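Local structure of putative ATP binding component of ABC-transporter (Escherichia coli, 2R5O) at residues A[132-146]-A[157-170]. The protein probably powers O-antigen polysaccharide export as the ATP-binding component of an ABC transporter, its C-terminal domain, the part present here, binding the carbohydrate. Residues are numbered along the deposited sequence; the frame is centred on the assembly and turned at random. Where two conformers were deposited one is given.
Sequences VDLNSGDYLLSFGIS and LDRRYDSIILHVTK
Strands 137-147 and 153-169, the latter bent at Asp-162, form a beta hairpin whose antiparallel register shifts by two where Ser-163 and Ile-164 both face Leu-141 in a classic beta bulge. Leu-141 O takes both backbone N-H groups, Ser-163 N at 3.0 Å and Ile-164 N at 3.2 Å. Nearby, the hydroxyl of Ser-142, anti to its own carbonyl carbon (chi1 -55°), receives Asp-162 N in a nearly straight bond (OG to N 2.8 Å). A water joins the same OG to Leu-140 O and Asp-162 OD1, tying the corner to its partner strand. A second classic bulge sets Leu-157 and Asp-158 against Ile-145, whose O accepts from both backbone nitrogens. On the inward face, Leu-141 and Ile-164 lie side by side, and CD1 of Ile-164 meets the Phe-143 ring obliquely, 3.5 Å from CE2. Phe-74 of strand 71-80 and Tyr-53 of strand 48-57 close over this layer. Val-168 CG2 rests 3.6 Å from Tyr-139 CE2, while Leu-134 CD1 sits over the centre of that ring. On the other face, His-167 ND1 gives a straight bond to Asp-138 OD1 (2.7 Å), which lies in the ring plane, while ND1 stands 55° out of the carboxylate plane; the planes are 64° apart. A bulged hairpin with its apolar face packed on a second sheet is characteristic of the immunoglobulin-fold sandwich of this Wzt domain.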
loop_
_atom_site.group_PDB
_atom_site.type_symbol
_atom_site.label_atom_id
_atom_site.label_comp_id
_atom_site.label_asym_id
_atom_site.label_seq_id
_atom_site.Cartn_x
_atom_site.Cartn_y
_atom_site.Cartn_z
ATOM N N VAL A 132 5.327 3.781 -6.291
ATOM C CA VAL A 132 5.603 2.412 -5.911
ATOM C C VAL A 132 5.695 2.352 -4.366
ATOM O O VAL A 132 6.782 2.321 -3.766
ATOM C CB VAL A 132 6.835 1.879 -6.632
ATOM C CG1 VAL A 132 7.080 0.415 -6.281
ATOM C CG2 VAL A 132 6.652 2.034 -8.166
ATOM N N ASP A 133 4.521 2.346 -3.749
ATOM C CA ASP A 133 4.354 2.475 -2.271
ATOM C C ASP A 133 4.487 1.070 -1.596
ATOM O O ASP A 133 3.536 0.532 -1.034
ATOM C CB ASP A 133 3.001 3.152 -1.956
ATOM C CG ASP A 133 2.954 4.635 -2.287
ATOM O OD1 ASP A 133 3.998 5.256 -2.520
ATOM O OD2 ASP A 133 1.843 5.221 -2.315
ATOM N N LEU A 134 5.673 0.483 -1.767
ATOM C CA LEU A 134 6.021 -0.867 -1.356
ATOM C C LEU A 134 7.322 -0.848 -0.589
ATOM O O LEU A 134 8.141 0.072 -0.735
ATOM C CB LEU A 134 6.179 -1.812 -2.566
ATOM C CG LEU A 134 4.962 -1.957 -3.474
ATOM C CD1 LEU A 134 5.264 -2.856 -4.638
ATOM C CD2 LEU A 134 3.753 -2.461 -2.733
ATOM N N ASN A 135 7.518 -1.846 0.266
ATOM C CA ASN A 135 8.746 -1.939 1.040
ATOM C C ASN A 135 9.875 -2.472 0.145
ATOM O O ASN A 135 9.661 -2.957 -0.974
ATOM C CB ASN A 135 8.528 -2.862 2.255
ATOM C CG ASN A 135 9.330 -2.447 3.473
ATOM O OD1 ASN A 135 10.203 -1.582 3.382
ATOM N ND2 ASN A 135 9.023 -3.050 4.609
ATOM N N SER A 136 11.104 -2.378 0.628
ATOM C CA SER A 136 12.230 -2.943 -0.120
ATOM C C SER A 136 11.956 -4.399 -0.416
ATOM O O SER A 136 11.381 -5.107 0.433
ATOM C CB SER A 136 13.523 -2.911 0.700
ATOM O OG SER A 136 13.949 -1.585 0.919
ATOM N N GLY A 137 12.359 -4.861 -1.602
ATOM C CA GLY A 137 12.205 -6.263 -1.970
ATOM C C GLY A 137 11.933 -6.417 -3.455
ATOM O O GLY A 137 12.106 -5.492 -4.221
ATOM N N ASP A 138 11.566 -7.615 -3.863
ATOM C CA ASP A 138 11.337 -7.976 -5.267
ATOM C C ASP A 138 9.847 -8.263 -5.474
ATOM O O ASP A 138 9.195 -8.883 -4.605
ATOM C CB ASP A 138 12.141 -9.232 -5.628
ATOM C CG ASP A 138 13.637 -8.980 -5.747
ATOM O OD1 ASP A 138 14.064 -7.819 -5.781
ATOM O OD2 ASP A 138 14.385 -9.984 -5.807
ATOM N N TYR A 139 9.326 -7.841 -6.615
ATOM C CA TYR A 139 7.917 -7.979 -6.930
ATOM C C TYR A 139 7.795 -8.431 -8.386
ATOM O O TYR A 139 8.701 -8.260 -9.207
ATOM C CB TYR A 139 7.209 -6.639 -6.689
ATOM C CG TYR A 139 7.384 -6.154 -5.261
ATOM C CD1 TYR A 139 6.560 -6.596 -4.242
ATOM C CD2 TYR A 139 8.433 -5.311 -4.922
ATOM C CE1 TYR A 139 6.722 -6.194 -2.953
ATOM C CE2 TYR A 139 8.615 -4.880 -3.624
ATOM C CZ TYR A 139 7.751 -5.338 -2.627
ATOM O OH TYR A 139 7.897 -4.945 -1.322
ATOM N N LEU A 140 6.632 -8.980 -8.701
ATOM C CA LEU A 140 6.326 -9.504 -10.009
ATOM C C LEU A 140 5.266 -8.677 -10.683
ATOM O O LEU A 140 4.172 -8.464 -10.116
ATOM C CB LEU A 140 5.833 -10.941 -9.916
ATOM C CG LEU A 140 6.764 -11.936 -9.217
ATOM C CD1 LEU A 140 6.138 -13.295 -9.082
ATOM C CD2 LEU A 140 8.106 -12.025 -9.942
ATOM N N LEU A 141 5.575 -8.202 -11.884
ATOM C CA LEU A 141 4.675 -7.371 -12.684
ATOM C C LEU A 141 4.142 -8.172 -13.858
ATOM O O LEU A 141 4.873 -8.925 -14.505
ATOM C CB LEU A 141 5.436 -6.139 -13.201
ATOM C CG LEU A 141 4.723 -5.202 -14.176
ATOM C CD1 LEU A 141 3.544 -4.509 -13.547
ATOM C CD2 LEU A 141 5.731 -4.191 -14.729
ATOM N N SER A 142 2.860 -7.966 -14.143
ATOM C CA SER A 142 2.173 -8.479 -15.338
ATOM C C SER A 142 1.612 -7.328 -16.162
ATOM O O SER A 142 1.099 -6.369 -15.601
ATOM C CB SER A 142 0.959 -9.330 -14.912
ATOM O OG SER A 142 1.324 -10.374 -14.028
ATOM N N PHE A 143 1.688 -7.461 -17.492
ATOM C CA PHE A 143 0.996 -6.589 -18.414
ATOM C C PHE A 143 0.012 -7.450 -19.200
ATOM O O PHE A 143 0.393 -8.547 -19.648
ATOM C CB PHE A 143 1.933 -5.942 -19.420
ATOM C CG PHE A 143 2.750 -4.773 -18.923
ATOM C CD1 PHE A 143 2.153 -3.606 -18.552
ATOM C CD2 PHE A 143 4.129 -4.831 -18.923
ATOM C CE1 PHE A 143 2.893 -2.507 -18.231
ATOM C CE2 PHE A 143 4.891 -3.739 -18.555
ATOM C CZ PHE A 143 4.262 -2.567 -18.209
ATOM N N GLY A 144 -1.206 -6.974 -19.415
ATOM C CA GLY A 144 -2.198 -7.686 -20.199
ATOM C C GLY A 144 -2.974 -6.764 -21.103
ATOM O O GLY A 144 -3.080 -5.567 -20.837
ATOM N N ILE A 145 -3.530 -7.325 -22.182
ATOM C CA ILE A 145 -4.460 -6.610 -23.075
ATOM C C ILE A 145 -5.670 -7.523 -23.312
ATOM O O ILE A 145 -5.511 -8.702 -23.638
ATOM C CB ILE A 145 -3.761 -6.131 -24.403
ATOM C CG1 ILE A 145 -4.689 -5.287 -25.273
ATOM C CG2 ILE A 145 -3.195 -7.258 -25.174
ATOM C CD1 ILE A 145 -4.943 -3.900 -24.728
ATOM N N SER A 146 -6.860 -6.954 -23.139
ATOM C CA SER A 146 -8.132 -7.626 -23.321
ATOM C C SER A 146 -9.050 -6.736 -24.109
ATOM O O SER A 146 -8.726 -5.584 -24.366
ATOM C CB SER A 146 -8.731 -7.964 -21.951
ATOM O OG SER A 146 -7.799 -8.687 -21.144
ATOM N N LEU A 157 -6.650 -11.148 -24.641
ATOM C CA LEU A 157 -5.997 -11.255 -25.947
ATOM C C LEU A 157 -4.567 -11.726 -25.790
ATOM O O LEU A 157 -4.177 -12.702 -26.413
ATOM C CB LEU A 157 -6.065 -9.944 -26.726
ATOM C CG LEU A 157 -7.469 -9.343 -26.856
ATOM C CD1 LEU A 157 -7.412 -8.003 -27.536
ATOM C CD2 LEU A 157 -8.417 -10.276 -27.605
ATOM N N ASP A 158 -3.793 -11.031 -24.973
ATOM C CA ASP A 158 -2.410 -11.419 -24.657
ATOM C C ASP A 158 -2.155 -11.000 -23.231
ATOM O O ASP A 158 -2.343 -9.825 -22.908
ATOM C CB ASP A 158 -1.404 -10.750 -25.619
ATOM C CG ASP A 158 0.014 -11.270 -25.465
ATOM O OD1 ASP A 158 0.213 -12.390 -24.927
ATOM O OD2 ASP A 158 0.950 -10.542 -25.879
ATOM N N ARG A 159 -1.761 -11.925 -22.376
ATOM C CA ARG A 159 -1.637 -11.710 -20.939
ATOM C C ARG A 159 -0.267 -12.207 -20.550
ATOM O O ARG A 159 -0.001 -13.413 -20.622
ATOM C CB ARG A 159 -2.730 -12.471 -20.200
ATOM C CG ARG A 159 -4.142 -12.149 -20.713
ATOM C CD ARG A 159 -4.537 -10.656 -20.548
ATOM N NE ARG A 159 -4.496 -10.360 -19.142
ATOM C CZ ARG A 159 -5.522 -10.401 -18.316
ATOM N NH1 ARG A 159 -6.781 -10.405 -18.769
ATOM N NH2 ARG A 159 -5.271 -10.338 -17.025
ATOM N N ARG A 160 0.625 -11.302 -20.193
ATOM C CA ARG A 160 2.035 -11.628 -19.917
ATOM C C ARG A 160 2.231 -11.651 -18.408
ATOM O O ARG A 160 2.701 -10.677 -17.795
ATOM C CB ARG A 160 2.939 -10.694 -20.695
ATOM C CG ARG A 160 2.617 -10.808 -22.183
ATOM C CD ARG A 160 3.672 -10.336 -23.162
ATOM N NE ARG A 160 4.837 -11.217 -23.139
ATOM C CZ ARG A 160 5.739 -11.250 -24.108
ATOM N NH1 ARG A 160 5.611 -10.482 -25.163
ATOM N NH2 ARG A 160 6.783 -12.051 -24.001
ATOM N N TYR A 161 1.777 -12.754 -17.815
ATOM C CA TYR A 161 1.597 -12.841 -16.380
ATOM C C TYR A 161 2.948 -13.142 -15.711
ATOM O O TYR A 161 3.717 -14.005 -16.144
ATOM C CB TYR A 161 0.588 -13.949 -16.097
ATOM C CG TYR A 161 0.333 -14.266 -14.659
ATOM C CD1 TYR A 161 -0.350 -13.400 -13.828
ATOM C CD2 TYR A 161 0.708 -15.499 -14.145
ATOM C CE1 TYR A 161 -0.606 -13.759 -12.484
ATOM C CE2 TYR A 161 0.468 -15.843 -12.852
ATOM C CZ TYR A 161 -0.173 -14.988 -12.033
ATOM O OH TYR A 161 -0.413 -15.398 -10.735
ATOM N N ASP A 162 3.231 -12.392 -14.641
ATOM C CA ASP A 162 4.452 -12.504 -13.854
ATOM C C ASP A 162 5.666 -12.491 -14.771
ATOM O O ASP A 162 6.589 -13.303 -14.658
ATOM C CB ASP A 162 4.457 -13.761 -12.983
ATOM C CG ASP A 162 3.516 -13.688 -11.787
ATOM O OD1 ASP A 162 3.047 -12.620 -11.429
ATOM O OD2 ASP A 162 3.290 -14.786 -11.200
ATOM N N SER A 163 5.667 -11.526 -15.688
ATOM C CA SER A 163 6.655 -11.483 -16.754
ATOM C C SER A 163 7.816 -10.540 -16.533
ATOM O O SER A 163 8.771 -10.598 -17.321
ATOM C CB SER A 163 5.966 -11.152 -18.066
ATOM O OG SER A 163 5.299 -9.886 -17.990
ATOM N N ILE A 164 7.758 -9.713 -15.497
ATOM C CA ILE A 164 8.810 -8.746 -15.230
ATOM C C ILE A 164 9.102 -8.746 -13.729
ATOM O O ILE A 164 8.159 -8.776 -12.915
ATOM C CB ILE A 164 8.391 -7.328 -15.714
ATOM C CG1 ILE A 164 8.160 -7.299 -17.242
ATOM C CG2 ILE A 164 9.415 -6.269 -15.283
ATOM C CD1 ILE A 164 7.292 -6.141 -17.704
ATOM N N ILE A 165 10.382 -8.751 -13.358
ATOM C CA ILE A 165 10.772 -8.616 -11.950
ATOM C C ILE A 165 11.091 -7.150 -11.683
ATOM O O ILE A 165 11.791 -6.486 -12.462
ATOM C CB ILE A 165 11.899 -9.592 -11.524
ATOM C CG1 ILE A 165 12.152 -9.479 -10.022
ATOM C CG2 ILE A 165 13.163 -9.385 -12.339
ATOM C CD1 ILE A 165 12.874 -10.669 -9.436
ATOM N N LEU A 166 10.551 -6.635 -10.580
ATOM C CA LEU A 166 10.818 -5.292 -10.082
ATOM C C LEU A 166 11.579 -5.383 -8.763
ATOM O O LEU A 166 11.233 -6.163 -7.897
ATOM C CB LEU A 166 9.506 -4.552 -9.797
ATOM C CG LEU A 166 8.496 -4.444 -10.947
ATOM C CD1 LEU A 166 7.255 -3.684 -10.511
ATOM C CD2 LEU A 166 9.096 -3.785 -12.176
ATOM N N HIS A 167 12.586 -4.538 -8.622
ATOM C CA HIS A 167 13.356 -4.406 -7.388
ATOM C C HIS A 167 13.032 -3.068 -6.794
ATOM O O HIS A 167 13.092 -2.072 -7.519
ATOM C CB HIS A 167 14.869 -4.492 -7.663
ATOM C CG HIS A 167 15.262 -5.658 -8.504
ATOM N ND1 HIS A 167 15.143 -6.961 -8.067
ATOM C CD2 HIS A 167 15.770 -5.728 -9.756
ATOM C CE1 HIS A 167 15.563 -7.781 -9.015
ATOM N NE2 HIS A 167 15.946 -7.060 -10.051
ATOM N N VAL A 168 12.686 -3.016 -5.508
ATOM C CA VAL A 168 12.389 -1.765 -4.802
ATOM C C VAL A 168 13.449 -1.561 -3.749
ATOM O O VAL A 168 13.749 -2.480 -2.995
ATOM C CB VAL A 168 10.968 -1.788 -4.136
ATOM C CG1 VAL A 168 10.740 -0.540 -3.300
ATOM C CG2 VAL A 168 9.885 -1.909 -5.215
ATOM N N THR A 169 13.961 -0.347 -3.692
ATOM C CA THR A 169 14.957 0.060 -2.703
ATOM C C THR A 169 14.465 1.237 -1.846
ATOM O O THR A 169 13.686 2.071 -2.313
ATOM C CB THR A 169 16.323 0.431 -3.338
ATOM O OG1 THR A 169 16.122 1.350 -4.419
ATOM C CG2 THR A 169 17.012 -0.810 -3.874
ATOM N N LYS A 170 14.915 1.246 -0.592
ATOM C CA LYS A 170 14.661 2.306 0.391
ATOM C C LYS A 170 15.868 2.386 1.315
ATOM O O LYS A 170 16.704 1.462 1.383
ATOM C CB LYS A 170 13.445 1.954 1.261
ATOM C CG LYS A 170 12.140 1.737 0.554
ATOM C CD LYS A 170 11.032 1.377 1.527
ATOM C CE LYS A 170 10.695 2.527 2.447
ATOM N NZ LYS A 170 10.079 3.683 1.727
HETATM O O HOH W 1 7.944 2.778 0.194
HETATM O O HOH W 2 16.599 -1.270 -0.032
HETATM O O HOH W 3 2.051 -10.000 -11.436
#